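Local coordinates for protein dephospho-CoA kinase (Legionella pneumophila subsp. pneumophila, PDB 4TTR) that probably phosphorylates the 3'-hydroxyl of dephospho-CoA with ATP, the last step of coenzyme A biosynthesis, at residues Arg107-Ile110 and Glu111-Leu114; Leu128-Lys132 and His133-Tyr137; Asp80-Arg83 and Ile84-Ile87; Phe89-Ser92 and Asn93-Leu96; Gln205-Leu208 and Arg209-Lys212. One frame throughout, in Å; residues are numbered along the deposited sequence.

Overall arrangement
All five contacts are local, each within one continuous run of chain, and they are spread over the P-loop kinase fold. Contacts 3 and 4 are neighbours, centres 11 Å apart, and share helix 81-90. Helix 92-115 begins in contact 4 and nears its end in contact 1, about 25 Å away between centres. Contact 2, a loop, touches contact 1 through Ile110 and contact 4 through Arg95. Its Phe130 side chain lies about 9 Å from that of Lys29 in the predicted ATP site. There 1,3-butanediol is bound in the P-loop pocket, about 10 Å from the Arg85 side chain of contact 3. Contact 5 is about 38 Å from contact 3 between centres.

Contact 1. Residues Arg107-Ile110 and Glu111-Leu114; sequences RKKI and EEQL
Ile110 and Leu114 make the tight side of this helical turn. Their side chains lie side by side and point the same way, with Ile110 CG2 4.0 Å from Leu114 CD1. Leu114 CG also rests 3.4 Å from the backbone oxygen Ile110 O. Both residues are buried. Ile110 reaches Ile44 of strand 42-45, the Tyr135 ring and the Tyr137 hydroxyl, and Leu114 also meets Ile44. The backbone is regular alpha helix, each N-H bonding to the carbonyl four residues back. The Leu114 N to Ile110 O bond is 2.9 Å long. This is the C-terminal part of helix 92-115, an amphipathic stretch whose apolar side covers the edge strand 42-45 of the parallel sheet. The other side is charged. Arg107 and Glu111 grip each other closely in an i to i+4 salt bridge, with NH1 of Arg107 2.6 Å from OE2 of Glu111. The Arg107 chain bends at chi3 (58°), which turns the guanidinium back toward the carboxylate. The two planes stand 86° apart, and OE1 of Glu111 lies over one guanidinium face. Lys109 and Glu112 run alongside each other more loosely, Lys109 NZ staying 4.8 Å from Glu112 OE2. Lys109 also packs on Leu53 and Ile49. Lys108 and Glu112 are exposed and form the solvent side.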
# COMPACT_ATOMS: atom_id res chain seq x y z
N ARG A 107 10.26 -9.32 -0.78
CA ARG A 107 11.04 -8.92 -1.95
C ARG A 107 11.25 -10.08 -2.91
O ARG A 107 11.21 -9.90 -4.13
CB ARG A 107 12.39 -8.35 -1.53
CG ARG A 107 13.13 -7.62 -2.66
CD ARG A 107 14.55 -7.25 -2.26
NE ARG A 107 15.33 -8.43 -1.89
CZ ARG A 107 16.19 -9.06 -2.68
NH1 ARG A 107 16.42 -8.64 -3.92
NH2 ARG A 107 16.84 -10.12 -2.22
N LYS A 108 11.46 -11.28 -2.37
CA LYS A 108 11.66 -12.46 -3.19
C LYS A 108 10.40 -12.79 -4.00
O LYS A 108 10.49 -13.22 -5.15
CB LYS A 108 12.04 -13.67 -2.33
CG LYS A 108 13.54 -13.89 -2.22
CD LYS A 108 13.85 -15.12 -1.39
CE LYS A 108 13.95 -14.78 0.09
NZ LYS A 108 13.52 -15.91 0.96
N LYS A 109 9.24 -12.58 -3.39
CA LYS A 109 7.97 -12.82 -4.07
C LYS A 109 7.72 -11.78 -5.15
O LYS A 109 7.23 -12.10 -6.23
CB LYS A 109 6.82 -12.83 -3.06
CG LYS A 109 6.01 -14.12 -3.03
CD LYS A 109 6.90 -15.33 -2.76
CE LYS A 109 6.31 -16.21 -1.68
NZ LYS A 109 7.13 -17.43 -1.43
N ILE A 110 8.06 -10.52 -4.86
CA ILE A 110 7.91 -9.45 -5.83
C ILE A 110 8.75 -9.75 -7.06
O ILE A 110 8.29 -9.62 -8.19
CB ILE A 110 8.32 -8.07 -5.23
CG1 ILE A 110 7.29 -7.63 -4.18
CG2 ILE A 110 8.43 -7.01 -6.32
CD1 ILE A 110 7.68 -6.40 -3.40
N GLU A 111 9.99 -10.18 -6.84
CA GLU A 111 10.90 -10.48 -7.93
C GLU A 111 10.40 -11.62 -8.82
O GLU A 111 10.57 -11.58 -10.04
CB GLU A 111 12.29 -10.79 -7.38
CG GLU A 111 13.16 -9.55 -7.25
CD GLU A 111 14.28 -9.69 -6.23
OE1 GLU A 111 14.33 -10.72 -5.52
OE2 GLU A 111 15.10 -8.76 -6.13
N GLU A 112 9.77 -12.62 -8.21
CA GLU A 112 9.17 -13.71 -8.98
C GLU A 112 8.10 -13.19 -9.93
O GLU A 112 8.04 -13.58 -11.09
CB GLU A 112 8.55 -14.77 -8.05
CG GLU A 112 9.56 -15.69 -7.40
CD GLU A 112 8.94 -16.58 -6.33
OE1 GLU A 112 7.72 -16.84 -6.40
OE2 GLU A 112 9.68 -17.01 -5.43
N GLN A 113 7.25 -12.31 -9.42
CA GLN A 113 6.15 -11.77 -10.21
C GLN A 113 6.66 -10.80 -11.28
O GLN A 113 6.05 -10.68 -12.34
CB GLN A 113 5.14 -11.08 -9.31
CG GLN A 113 4.47 -12.03 -8.33
CD GLN A 113 3.28 -11.40 -7.62
OE1 GLN A 113 2.56 -10.58 -8.19
NE2 GLN A 113 3.06 -11.80 -6.38
N LEU A 114 7.76 -10.12 -11.01
CA LEU A 114 8.37 -9.24 -11.99
C LEU A 114 8.97 -10.02 -13.15
O LEU A 114 8.90 -9.58 -14.30
CB LEU A 114 9.45 -8.37 -11.35
CG LEU A 114 9.00 -7.20 -10.47
CD1 LEU A 114 10.21 -6.51 -9.87
CD2 LEU A 114 8.15 -6.20 -11.24

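Contact 2. Residues Leu128-Lys132 and His133-Tyr137; sequences LLFNK and HHYPY
The backbone oxygen Asn131 O takes two N-H groups from the turn that follows it. His134 N donates to Asn131 O at 3.0 Å. Tyr135 N makes a weak bond to Asn131 O at 3.3 Å and a shorter one, 2.8 Å, to Lys132 O. These bonds close a short 3-10 turn. The Asn131 side chain forms an Asx turn leading into it: OD1 accepts from His133 N at 2.9 Å, from above the amide plane. With CG of Asn131 anti to its own N (chi1 -171°), the amide can serve this N-H and still lie over the His134 ring. Amide and imidazole are stacked, their planes 21° apart. ND2 sits 3.5 Å above the ring plane, offset toward the rim, and CB of Asn131 makes a CH-pi contact with the same ring. Outside the turn, His134 ND1 bonds to Glu99, and the ring stacks with His103. Phe130 and Tyr135 also cross at a slant, CD2 of one ring 3.8 Å from CD2 of the other. Phe130 O bonds to Arg179, whose guanidinium makes a cation-pi contact with the ring. The Phe130 side chain is about 9 Å from that of Lys29 of the predicted ATP site. The loop joins strands 122-125 and 140-145. Tyr135 and Tyr137 lean on Ile110 of helix 92-115, Leu129 meets Arg179 of helix 177-182, and Phe130 packs on Thr22 in strand 18-23.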
# COMPACT_ATOMS: atom_id res chain seq x y z
N LEU A 128 2.45 3.53 2.61
CA LEU A 128 2.64 4.98 2.52
C LEU A 128 4.06 5.40 2.89
O LEU A 128 4.70 6.16 2.15
CB LEU A 128 1.63 5.68 3.43
CG LEU A 128 1.75 7.20 3.59
CD1 LEU A 128 1.49 7.91 2.27
CD2 LEU A 128 0.78 7.69 4.67
N LEU A 129 4.54 4.91 4.02
CA LEU A 129 5.88 5.23 4.51
C LEU A 129 6.87 4.13 4.18
O LEU A 129 7.60 3.65 5.05
CB LEU A 129 5.85 5.45 6.03
CG LEU A 129 4.90 6.54 6.53
CD1 LEU A 129 4.75 6.43 8.03
CD2 LEU A 129 5.40 7.92 6.14
N PHE A 130 6.90 3.72 2.91
CA PHE A 130 7.77 2.63 2.49
C PHE A 130 9.24 3.03 2.59
O PHE A 130 9.61 4.18 2.33
CB PHE A 130 7.44 2.20 1.06
CG PHE A 130 7.78 3.23 0.01
CD1 PHE A 130 6.91 4.27 -0.27
CD2 PHE A 130 8.97 3.15 -0.69
CE1 PHE A 130 7.23 5.21 -1.24
CE2 PHE A 130 9.29 4.08 -1.66
CZ PHE A 130 8.42 5.12 -1.93
N ASN A 131 10.07 2.08 3.00
CA ASN A 131 11.51 2.29 3.04
C ASN A 131 12.05 2.29 1.62
O ASN A 131 11.94 1.30 0.90
CB ASN A 131 12.19 1.19 3.87
CG ASN A 131 13.66 1.48 4.13
OD1 ASN A 131 14.28 2.28 3.44
ND2 ASN A 131 14.21 0.82 5.14
N LYS A 132 12.64 3.41 1.22
CA LYS A 132 13.14 3.57 -0.14
C LYS A 132 14.27 2.59 -0.40
O LYS A 132 14.40 2.05 -1.50
CB LYS A 132 13.62 5.00 -0.40
CG LYS A 132 12.92 6.07 0.43
CD LYS A 132 13.16 7.45 -0.14
CE LYS A 132 11.89 8.00 -0.76
NZ LYS A 132 12.15 9.23 -1.56
N HIS A 133 15.10 2.37 0.61
CA HIS A 133 16.23 1.45 0.50
C HIS A 133 15.76 0.04 0.19
O HIS A 133 16.53 -0.79 -0.30
CB HIS A 133 17.05 1.45 1.79
CG HIS A 133 17.78 2.74 2.05
ND1 HIS A 133 17.49 3.90 1.37
CD2 HIS A 133 18.78 3.04 2.91
CE1 HIS A 133 18.28 4.87 1.80
NE2 HIS A 133 19.07 4.37 2.74
N HIS A 134 14.49 -0.24 0.47
CA HIS A 134 13.91 -1.55 0.18
C HIS A 134 13.22 -1.56 -1.18
O HIS A 134 12.94 -2.63 -1.74
CB HIS A 134 12.92 -1.94 1.29
CG HIS A 134 13.58 -2.25 2.60
ND1 HIS A 134 12.89 -2.76 3.68
CD2 HIS A 134 14.87 -2.13 2.99
CE1 HIS A 134 13.73 -2.94 4.68
NE2 HIS A 134 14.94 -2.56 4.30
N TYR A 135 12.96 -0.37 -1.73
CA TYR A 135 12.38 -0.22 -3.06
C TYR A 135 13.17 0.77 -3.92
O TYR A 135 12.60 1.74 -4.43
CB TYR A 135 10.92 0.23 -2.96
CG TYR A 135 10.03 -0.78 -2.27
CD1 TYR A 135 9.59 -1.91 -2.94
CD2 TYR A 135 9.63 -0.59 -0.96
CE1 TYR A 135 8.77 -2.83 -2.32
CE2 TYR A 135 8.81 -1.51 -0.32
CZ TYR A 135 8.39 -2.63 -1.01
OH TYR A 135 7.58 -3.55 -0.40
N PRO A 136 14.48 0.52 -4.09
CA PRO A 136 15.34 1.42 -4.86
C PRO A 136 15.17 1.27 -6.37
O PRO A 136 15.74 2.06 -7.13
CB PRO A 136 16.75 0.98 -4.44
CG PRO A 136 16.59 -0.48 -4.16
CD PRO A 136 15.22 -0.63 -3.55
N TYR A 137 14.38 0.29 -6.79
CA TYR A 137 14.26 -0.05 -8.21
C TYR A 137 13.05 0.59 -8.89
O TYR A 137 12.84 0.42 -10.09
CB TYR A 137 14.18 -1.57 -8.38
CG TYR A 137 13.18 -2.26 -7.47
CD1 TYR A 137 13.57 -2.78 -6.25
CD2 TYR A 137 11.86 -2.41 -7.86
CE1 TYR A 137 12.66 -3.42 -5.42
CE2 TYR A 137 10.94 -3.05 -7.04
CZ TYR A 137 11.35 -3.55 -5.82
OH TYR A 137 10.44 -4.18 -5.01

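Contact 3. Residues Asp80-Arg83 and Ile84-Ile87; sequences DRKR and IRDI. With PO4 (phosphate ion), chain C.
An N-capped first turn opens helix 81-90, and a phosphate ion lies beside it. Asp80 is the N-cap residue: its OD1 accepts from Arg83 N at 3.0 Å, met from above the carboxylate plane. Its backbone oxygen Asp80 O takes Ile84 N at 3.0 Å. Regular alpha-helical bonds follow. Arg81 runs out extended from CG to NE and gives the phosphate one weak bond, NH1 to O3 at 3.1 Å. NH1 also bonds to Thr54. Ile84 CG2 comes within 4.0 Å of phosphate O1. The ion probably comes from the crystallisation liquor. The buried Ile84 meets Ile64 of helix 59-68, and Ile87 meets Phe68 of the same helix. On the outer face Lys82 and Asp86 form an i to i+4 salt bridge. NZ of Lys82 donates to OD2 of Asp86 at 3.0 Å, on the syn lone pair of OD2. The lysine chain folds at chi2 (-71°) and again at chi3, which brings NZ round to the carboxylate. Arg85 folds back along the helix, so one face of its guanidinium covers Arg81 O, 3.6 Å from the plane.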
# COMPACT_ATOMS: atom_id res chain seq x y z
N ASP A 80 -4.31 -11.74 14.57
CA ASP A 80 -5.21 -10.62 14.78
C ASP A 80 -4.65 -9.41 14.04
O ASP A 80 -3.92 -8.60 14.62
CB ASP A 80 -5.38 -10.32 16.27
CG ASP A 80 -6.46 -9.29 16.55
OD1 ASP A 80 -6.84 -8.55 15.62
OD2 ASP A 80 -6.92 -9.23 17.71
N ARG A 81 -5.00 -9.29 12.77
CA ARG A 81 -4.39 -8.28 11.90
C ARG A 81 -4.85 -6.87 12.24
O ARG A 81 -4.08 -5.92 12.07
CB ARG A 81 -4.70 -8.61 10.44
CG ARG A 81 -4.02 -9.88 9.98
CD ARG A 81 -4.25 -10.16 8.51
NE ARG A 81 -3.81 -11.50 8.15
CZ ARG A 81 -2.53 -11.87 8.03
NH1 ARG A 81 -1.56 -10.99 8.26
NH2 ARG A 81 -2.23 -13.11 7.69
N LYS A 82 -6.08 -6.73 12.73
CA LYS A 82 -6.57 -5.44 13.19
C LYS A 82 -5.70 -4.96 14.34
O LYS A 82 -5.25 -3.82 14.36
CB LYS A 82 -8.04 -5.54 13.63
CG LYS A 82 -8.92 -4.39 13.16
CD LYS A 82 -8.61 -3.08 13.89
CE LYS A 82 -9.55 -2.85 15.06
NZ LYS A 82 -9.26 -1.56 15.77
N ARG A 83 -5.46 -5.85 15.30
CA ARG A 83 -4.66 -5.52 16.47
C ARG A 83 -3.24 -5.17 16.07
O ARG A 83 -2.67 -4.20 16.57
CB ARG A 83 -4.65 -6.68 17.47
CG ARG A 83 -3.80 -6.41 18.69
CD ARG A 83 -4.06 -7.41 19.79
NE ARG A 83 -3.28 -7.11 20.99
CZ ARG A 83 -3.66 -6.28 21.96
NH1 ARG A 83 -4.83 -5.64 21.88
NH2 ARG A 83 -2.88 -6.07 23.00
N ILE A 84 -2.66 -5.95 15.17
CA ILE A 84 -1.30 -5.70 14.71
C ILE A 84 -1.22 -4.33 14.05
O ILE A 84 -0.29 -3.57 14.32
CB ILE A 84 -0.82 -6.81 13.76
CG1 ILE A 84 -0.57 -8.09 14.56
CG2 ILE A 84 0.47 -6.40 13.04
CD1 ILE A 84 -0.28 -9.33 13.73
N ARG A 85 -2.19 -3.99 13.21
CA ARG A 85 -2.22 -2.68 12.57
C ARG A 85 -2.25 -1.55 13.60
O ARG A 85 -1.55 -0.55 13.45
CB ARG A 85 -3.42 -2.55 11.62
CG ARG A 85 -3.14 -3.04 10.22
CD ARG A 85 -4.32 -2.83 9.28
NE ARG A 85 -5.09 -4.06 9.07
CZ ARG A 85 -6.38 -4.22 9.35
NH1 ARG A 85 -7.11 -3.23 9.87
NH2 ARG A 85 -6.96 -5.39 9.11
N ASP A 86 -3.07 -1.72 14.63
CA ASP A 86 -3.13 -0.75 15.72
C ASP A 86 -1.77 -0.57 16.38
O ASP A 86 -1.37 0.54 16.70
CB ASP A 86 -4.16 -1.16 16.77
CG ASP A 86 -5.59 -1.16 16.24
OD1 ASP A 86 -5.82 -0.57 15.16
OD2 ASP A 86 -6.48 -1.73 16.90
N ILE A 87 -1.06 -1.68 16.57
CA ILE A 87 0.25 -1.64 17.20
C ILE A 87 1.26 -0.95 16.29
O ILE A 87 2.01 -0.07 16.72
CB ILE A 87 0.75 -3.06 17.57
CG1 ILE A 87 -0.11 -3.66 18.68
CG2 ILE A 87 2.22 -3.03 18.00
CD1 ILE A 87 0.19 -5.11 19.02
P PO4 C . 0.16 -7.94 8.30
O1 PO4 C . -0.18 -8.44 9.69
O2 PO4 C . 0.62 -6.50 8.39
O3 PO4 C . -1.06 -8.03 7.42
O4 PO4 C . 1.27 -8.78 7.72

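Contact 4. Residues Phe89-Ser92 and Asn93-Leu96; sequences FSNS and NERL
The backbone leaves helix 81-90 at Asn91, in an extended conformation, and starts helix 92-115 at once, so Asn91 ends one helix and sits at the N-cap position of the next. Its backbone oxygen takes two N-H groups of the new first turn. Arg95 N donates to Asn91 O at 3.0 Å, and Glu94 N makes a weak bond to the same Asn91 O at 3.1 Å. Leu96 N then bonds to Ser92 O at 3.0 Å, the next step of the alpha-helical pattern.

The closest side-chain meeting joins Asn91 and Glu94. CG of Glu94 comes against the Asn91 amide, 3.4 Å from its CG and 3.5 Å from its ND2. The amide and carboxylate planes are turned 73° apart, and it is the aliphatic part of Glu94 that touches. The Glu94 chain bends at chi2 (-69°), and OE2 finds its hydrogen-bond partner in His67. Arg95 bends at chi3 and brings NH2 to 4.1 Å from CB of Ser92, a loose van der Waals approach. Its side chain also packs on Leu129, in the loop after strand 122-125.

The junction therefore rests mainly on backbone bonding. The side chains add van der Waals contact, and the carboxylate of Glu94 is directed to His67. An acidic group in the first turn would be expected to interact favourably with the helix dipole.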
# COMPACT_ATOMS: atom_id res chain seq x y z
N PHE A 89 0.75 1.13 13.85
CA PHE A 89 0.44 2.53 13.61
C PHE A 89 0.89 3.43 14.76
O PHE A 89 1.32 4.56 14.54
CB PHE A 89 -1.06 2.71 13.37
CG PHE A 89 -1.49 4.14 13.26
CD1 PHE A 89 -2.05 4.79 14.36
CD2 PHE A 89 -1.33 4.84 12.08
CE1 PHE A 89 -2.45 6.11 14.26
CE2 PHE A 89 -1.73 6.16 11.99
CZ PHE A 89 -2.29 6.79 13.08
N SER A 90 0.79 2.92 15.99
CA SER A 90 1.04 3.72 17.18
C SER A 90 2.47 3.57 17.70
O SER A 90 2.94 4.41 18.47
CB SER A 90 0.05 3.36 18.28
OG SER A 90 0.12 1.98 18.60
N ASN A 91 3.15 2.51 17.28
CA ASN A 91 4.51 2.21 17.75
C ASN A 91 5.47 2.07 16.56
O ASN A 91 5.51 1.04 15.89
CB ASN A 91 4.49 0.92 18.59
CG ASN A 91 5.73 0.77 19.46
OD1 ASN A 91 6.83 1.17 19.07
ND2 ASN A 91 5.56 0.18 20.64
N SER A 92 6.24 3.12 16.31
CA SER A 92 7.08 3.19 15.12
C SER A 92 8.21 2.17 15.15
O SER A 92 8.61 1.64 14.11
CB SER A 92 7.66 4.60 14.96
OG SER A 92 8.77 4.80 15.82
N ASN A 93 8.74 1.89 16.34
CA ASN A 93 9.80 0.90 16.48
C ASN A 93 9.30 -0.48 16.09
O ASN A 93 10.07 -1.32 15.63
CB ASN A 93 10.35 0.88 17.91
CG ASN A 93 11.19 2.10 18.23
OD1 ASN A 93 11.53 2.89 17.35
ND2 ASN A 93 11.53 2.25 19.51
N GLU A 94 8.01 -0.72 16.29
CA GLU A 94 7.42 -2.01 15.96
C GLU A 94 7.06 -2.07 14.49
O GLU A 94 7.10 -3.14 13.88
CB GLU A 94 6.17 -2.26 16.82
CG GLU A 94 6.45 -2.31 18.31
CD GLU A 94 7.26 -3.52 18.74
OE1 GLU A 94 7.48 -3.69 19.96
OE2 GLU A 94 7.68 -4.31 17.87
N ARG A 95 6.72 -0.92 13.91
CA ARG A 95 6.50 -0.85 12.47
C ARG A 95 7.78 -1.23 11.75
O ARG A 95 7.76 -2.02 10.81
CB ARG A 95 6.04 0.54 12.04
CG ARG A 95 6.03 0.70 10.53
CD ARG A 95 5.09 1.80 10.07
NE ARG A 95 5.43 3.08 10.69
CZ ARG A 95 6.46 3.83 10.33
NH1 ARG A 95 7.27 3.44 9.36
NH2 ARG A 95 6.68 4.99 10.95
N LEU A 96 8.89 -0.66 12.21
CA LEU A 96 10.18 -0.92 11.60
C LEU A 96 10.61 -2.36 11.82
O LEU A 96 11.17 -2.98 10.91
CB LEU A 96 11.23 0.05 12.15
CG LEU A 96 11.11 1.48 11.61
CD1 LEU A 96 11.93 2.45 12.43
CD2 LEU A 96 11.53 1.54 10.14

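Contact 5. Residues Gln205-Leu208 and Arg209-Lys212; sequences QKYL and REAK
Glu210 lies along Lys206, one turn back on helix 192-213, and its side chain can be followed outward from the backbone. CB sits 3.6 Å from the backbone oxygen Lys206 O. CG and CD stay beside the same oxygen, since the chain runs on extended beyond CG (chi2 162°). At the tip, OE1 is 3.7 Å from Lys206 O, but two acceptors cannot bond. OE1 is also 4.0 Å from CG of Lys206, and it approaches the edge of the Tyr207 ring, near the ring plane. OE2 is 4.0 Å from CE of Lys206. The lysine is itself stretched out, with all its torsions near anti, and the two side chains lie side by side and point the same way. Their charges do not meet: NZ of Lys206 stays 5.0 Å from OE2 of Glu210 and instead makes a salt bridge with Asp185.

The backbone beneath is regular alpha helix. Glu210 N donates to Lys206 O at 3.0 Å, and Ala211 N donates to Tyr207 O at 2.8 Å. CB of Ala211 rests 3.2 Å from that same Tyr207 O. On the inner side of the helix Tyr207 meets Tyr121 edge-to-face, and Leu208 packs on Pro120 and Tyr121, just before strand 122-125.

OE1 of Glu210 is buried here and has no polar partner in the model. OE2 has a long, weak ion pair with Lys140. The carboxylate is probably held mainly by packing and long-range charge, which would fix its position less firmly than a close salt bridge.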
# COMPACT_ATOMS: atom_id res chain seq x y z
N GLN A 205 -1.38 6.28 -19.70
CA GLN A 205 -0.78 6.72 -20.95
C GLN A 205 0.58 7.37 -20.72
O GLN A 205 1.48 7.26 -21.54
CB GLN A 205 -1.72 7.69 -21.69
CG GLN A 205 -3.05 7.08 -22.11
CD GLN A 205 -2.88 5.91 -23.07
OE1 GLN A 205 -1.96 5.87 -23.88
NE2 GLN A 205 -3.79 4.94 -22.97
N LYS A 206 0.72 8.06 -19.59
CA LYS A 206 2.00 8.66 -19.23
C LYS A 206 3.06 7.58 -18.97
O LYS A 206 4.19 7.70 -19.44
CB LYS A 206 1.84 9.54 -17.99
CG LYS A 206 3.06 10.37 -17.64
CD LYS A 206 2.88 11.03 -16.28
CE LYS A 206 3.84 12.18 -16.08
NZ LYS A 206 3.64 12.85 -14.77
N TYR A 207 2.70 6.55 -18.22
CA TYR A 207 3.64 5.47 -17.89
C TYR A 207 4.02 4.65 -19.12
O TYR A 207 5.18 4.26 -19.28
CB TYR A 207 3.04 4.55 -16.82
CG TYR A 207 2.82 5.22 -15.48
CD1 TYR A 207 3.72 6.15 -14.98
CD2 TYR A 207 1.70 4.91 -14.71
CE1 TYR A 207 3.51 6.75 -13.75
CE2 TYR A 207 1.49 5.51 -13.49
CZ TYR A 207 2.40 6.43 -13.01
OH TYR A 207 2.18 7.03 -11.79
N LEU A 208 3.05 4.38 -19.99
CA LEU A 208 3.33 3.72 -21.27
C LEU A 208 4.36 4.51 -22.07
O LEU A 208 5.31 3.95 -22.61
CB LEU A 208 2.05 3.56 -22.10
CG LEU A 208 1.03 2.50 -21.69
CD1 LEU A 208 -0.15 2.54 -22.65
CD2 LEU A 208 1.64 1.11 -21.65
N ARG A 209 4.16 5.82 -22.14
CA ARG A 209 5.04 6.70 -22.90
C ARG A 209 6.46 6.66 -22.34
O ARG A 209 7.42 6.47 -23.08
CB ARG A 209 4.50 8.13 -22.90
CG ARG A 209 5.23 9.07 -23.85
CD ARG A 209 4.71 10.50 -23.75
NE ARG A 209 5.08 11.14 -22.49
CZ ARG A 209 6.30 11.56 -22.19
NH1 ARG A 209 7.29 11.40 -23.06
NH2 ARG A 209 6.54 12.13 -21.02
N GLU A 210 6.58 6.84 -21.03
CA GLU A 210 7.89 6.91 -20.39
C GLU A 210 8.61 5.56 -20.35
O GLU A 210 9.83 5.50 -20.45
CB GLU A 210 7.75 7.48 -18.98
CG GLU A 210 7.77 9.00 -18.95
CD GLU A 210 7.21 9.59 -17.67
OE1 GLU A 210 6.63 8.84 -16.86
OE2 GLU A 210 7.35 10.82 -17.47
N ALA A 211 7.86 4.47 -20.20
CA ALA A 211 8.46 3.13 -20.24
C ALA A 211 8.98 2.82 -21.64
O ALA A 211 9.94 2.06 -21.80
CB ALA A 211 7.46 2.08 -19.80
N LYS A 212 8.34 3.38 -22.65
CA LYS A 212 8.73 3.12 -24.03
C LYS A 212 10.09 3.72 -24.37
O LYS A 212 10.86 3.14 -25.14
CB LYS A 212 7.66 3.67 -24.99
CG LYS A 212 8.01 3.53 -26.46
CD LYS A 212 6.92 4.09 -27.36
CE LYS A 212 5.58 3.40 -27.13
NZ LYS A 212 4.61 3.70 -28.22